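PDB 3KY8: putative riboflavin biosynthesis protein from Shewanella loihica, which probably acts as a reductase in riboflavin biosynthesis, reducing 5-amino-6-(5-phosphoribosylamino)uracil. Local coordinates for residues 29-34 against 156-161. Sequence-based numbering, arbitrary orientation.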
ATOM      1  N   SER A  29      -6.313  -3.495  -1.939  1.00 32.54           N
ATOM      2  CA  SER A  29      -5.619  -3.777  -3.180  1.00 32.21           C
ATOM      3  C   SER A  29      -4.148  -3.410  -3.046  1.00 32.42           C
ATOM      4  O   SER A  29      -3.714  -2.805  -2.052  1.00 31.13           O
ATOM      5  CB  SER A  29      -6.251  -3.014  -4.336  1.00 27.21           C
ATOM      6  OG  SER A  29      -6.011  -1.616  -4.196  1.00 29.35           O
ATOM      7  N   LEU A  30      -3.377  -3.783  -4.064  1.00 31.50           N
ATOM      8  CA  LEU A  30      -1.936  -3.555  -4.034  1.00 32.13           C
ATOM      9  C   LEU A  30      -1.681  -2.054  -3.924  1.00 30.27           C
ATOM     10  O   LEU A  30      -0.798  -1.613  -3.204  1.00 31.89           O
ATOM     11  CB  LEU A  30      -1.285  -4.185  -5.283  1.00 32.46           C
ATOM     12  CG  LEU A  30       0.211  -4.044  -5.537  1.00 35.76           C
ATOM     13  CD1 LEU A  30       1.045  -4.033  -4.249  1.00 39.72           C
ATOM     14  CD2 LEU A  30       0.581  -5.182  -6.488  1.00 37.77           C
ATOM     15  N   ASP A  31      -2.518  -1.291  -4.629  1.00 32.37           N
ATOM     16  CA  ASP A  31      -2.472   0.156  -4.672  1.00 29.44           C
ATOM     17  C   ASP A  31      -3.304   0.925  -3.619  1.00 30.97           C
ATOM     18  O   ASP A  31      -3.483   2.119  -3.711  1.00 33.67           O
ATOM     19  CB  ASP A  31      -2.719   0.666  -6.088  1.00 26.10           C
ATOM     20  CG  ASP A  31      -3.973   0.129  -6.771  1.00 29.23           C
ATOM     21  OD1 ASP A  31      -4.713  -0.813  -6.360  1.00 28.10           O
ATOM     22  OD2 ASP A  31      -4.191   0.698  -7.850  1.00 26.32           O
ATOM     23  N   GLY A  32      -3.779   0.222  -2.611  1.00 33.12           N
ATOM     24  CA  GLY A  32      -4.244   0.855  -1.407  1.00 32.27           C
ATOM     25  C   GLY A  32      -5.705   1.171  -1.302  1.00 31.01           C
ATOM     26  O   GLY A  32      -6.075   1.963  -0.444  1.00 34.65           O
ATOM     27  N   TYR A  33      -6.513   0.598  -2.193  1.00 32.13           N
ATOM     28  CA  TYR A  33      -7.960   0.780  -2.175  1.00 31.34           C
ATOM     29  C   TYR A  33      -8.680  -0.341  -1.432  1.00 32.81           C
ATOM     30  O   TYR A  33      -8.339  -1.503  -1.562  1.00 32.86           O
ATOM     31  CB  TYR A  33      -8.497   0.827  -3.584  1.00 29.45           C
ATOM     32  CG  TYR A  33      -7.888   1.942  -4.396  1.00 32.07           C
ATOM     33  CD1 TYR A  33      -8.274   3.254  -4.177  1.00 28.07           C
ATOM     34  CD2 TYR A  33      -6.913   1.693  -5.341  1.00 27.87           C
ATOM     35  CE1 TYR A  33      -7.738   4.295  -4.902  1.00 35.67           C
ATOM     36  CE2 TYR A  33      -6.349   2.735  -6.059  1.00 29.84           C
ATOM     37  CZ  TYR A  33      -6.786   4.036  -5.839  1.00 31.57           C
ATOM     38  OH  TYR A  33      -6.276   5.108  -6.565  1.00 35.30           O
ATOM     39  N   ILE A  34      -9.736   0.041  -0.734  1.00 34.24           N
ATOM     40  CA  ILE A  34     -10.558  -0.882   0.023  1.00 34.08           C
ATOM     41  C   ILE A  34     -11.912  -1.186  -0.647  1.00 32.48           C
ATOM     42  O   ILE A  34     -12.596  -2.119  -0.255  1.00 35.49           O
ATOM     43  CB  ILE A  34     -10.685  -0.387   1.478  1.00 31.35           C
ATOM     44  CG1 ILE A  34     -11.512   0.898   1.604  1.00 32.54           C
ATOM     45  CG2 ILE A  34      -9.302  -0.203   2.009  1.00 27.95           C
ATOM     46  CD1 ILE A  34     -11.825   1.324   3.070  1.00 33.45           C
ATOM     47  N   PRO A 156      -3.058  -9.018  -4.741  1.00 33.19           N
ATOM     48  CA  PRO A 156      -2.136  -8.760  -5.820  1.00 31.80           C
ATOM     49  C   PRO A 156      -2.834  -8.179  -7.051  1.00 31.88           C
ATOM     50  O   PRO A 156      -2.659  -8.690  -8.191  1.00 33.07           O
ATOM     51  CB  PRO A 156      -1.595 -10.138  -6.099  1.00 30.71           C
ATOM     52  CG  PRO A 156      -2.707 -10.960  -5.931  1.00 33.02           C
ATOM     53  CD  PRO A 156      -3.437 -10.435  -4.730  1.00 34.84           C
ATOM     54  N   ILE A 157      -3.605  -7.108  -6.835  1.00 29.78           N
ATOM     55  CA  ILE A 157      -4.363  -6.490  -7.921  1.00 29.92           C
ATOM     56  C   ILE A 157      -4.194  -4.972  -7.858  1.00 28.98           C
ATOM     57  O   ILE A 157      -4.205  -4.412  -6.780  1.00 28.60           O
ATOM     58  CB  ILE A 157      -5.852  -6.955  -7.895  1.00 29.77           C
ATOM     59  CG1 ILE A 157      -6.602  -6.474  -9.156  1.00 32.02           C
ATOM     60  CG2 ILE A 157      -6.535  -6.529  -6.632  1.00 31.93           C
ATOM     61  CD1 ILE A 157      -7.982  -7.111  -9.383  1.00 28.10           C
ATOM     62  N   LEU A 158      -3.925  -4.336  -8.995  1.00 30.30           N
ATOM     63  CA  LEU A 158      -3.980  -2.866  -9.113  1.00 29.86           C
ATOM     64  C   LEU A 158      -5.387  -2.493  -9.585  1.00 30.16           C
ATOM     65  O   LEU A 158      -5.786  -2.804 -10.716  1.00 29.69           O
ATOM     66  CB  LEU A 158      -2.931  -2.324 -10.091  1.00 29.05           C
ATOM     67  CG  LEU A 158      -1.459  -2.481  -9.626  1.00 30.91           C
ATOM     68  CD1 LEU A 158      -0.507  -2.171 -10.740  1.00 24.17           C
ATOM     69  CD2 LEU A 158      -1.083  -1.704  -8.336  1.00 25.34           C
ATOM     70  N   LEU A 159      -6.146  -1.841  -8.722  1.00 28.68           N
ATOM     71  CA  LEU A 159      -7.494  -1.390  -9.088  1.00 30.61           C
ATOM     72  C   LEU A 159      -7.483  -0.111  -9.899  1.00 31.08           C
ATOM     73  O   LEU A 159      -8.358   0.077 -10.739  1.00 31.06           O
ATOM     74  CB  LEU A 159      -8.392  -1.202  -7.866  1.00 30.66           C
ATOM     75  CG  LEU A 159      -8.754  -2.477  -7.087  1.00 27.69           C
ATOM     76  CD1 LEU A 159      -9.688  -2.119  -5.946  1.00 29.26           C
ATOM     77  CD2 LEU A 159      -9.382  -3.564  -7.911  1.00 30.83           C
ATOM     78  N   GLY A 160      -6.530   0.775  -9.640  1.00 31.43           N
ATOM     79  CA  GLY A 160      -6.397   2.024 -10.393  1.00 31.22           C
ATOM     80  C   GLY A 160      -7.402   3.115 -10.089  1.00 31.84           C
ATOM     81  O   GLY A 160      -7.567   4.065 -10.876  1.00 28.41           O
ATOM     82  N   GLY A 161      -8.081   2.964  -8.950  1.00 33.69           N
ATOM     83  CA  GLY A 161      -9.147   3.871  -8.511  1.00 32.15           C
ATOM     84  C   GLY A 161     -10.032   3.156  -7.535  1.00 31.62           C
ATOM     85  O   GLY A 161     -10.038   1.940  -7.488  1.00 28.69           O
TER
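Tyr33 lays one face of its ring over Gly161, whose CA sits 4.0 Å from the ring centroid in a CH-pi contact. Glycine suits that place because the backbone there, at phi 158° and psi 162°, lies in a region largely open to glycine alone. Beside the ring, Asp31 spends both carboxylate oxygens on the backbone in the loop that follows strand 149-158: Asp31 OD1 takes the N-H of Leu159 at 2.9 Å, and Asp31 OD2 uses its syn lone pair for the N-H of Gly160, also at 2.9 Å. A forked acid is well matched to two successive amides. With chi1 at 52°, CG of Asp31 lies between its own N and C, which turns the carboxylate to the backbone amides of Leu159 and Gly160. Ser29 OG donates to Asp31 OD1 at 2.6 Å, arriving from the opposite face of the carboxylate plane to Leu159 N. That hydroxyl also accepts from Tyr33 N, so a small serine ties the turn to the acid and helps fix its rotation. Next to these polar groups, Leu159 CD1 packs on Tyr33 CB at 4.0 Å, while Leu30 CG meets Leu158 CD2. The main chain adds Leu30 N to Ile157 O, 2.9 Å. Leu158 also packs on Phe166 of the second subunit, and Ile157 and Leu158 pair with an antiparallel strand there, continuing the sheet across the dimer. Here a type I beta turn, Ser29 to Gly32, leaving strand 21-29 is joined to the end of its parallel neighbour in the mixed sheet of the RibD C-terminal domain family.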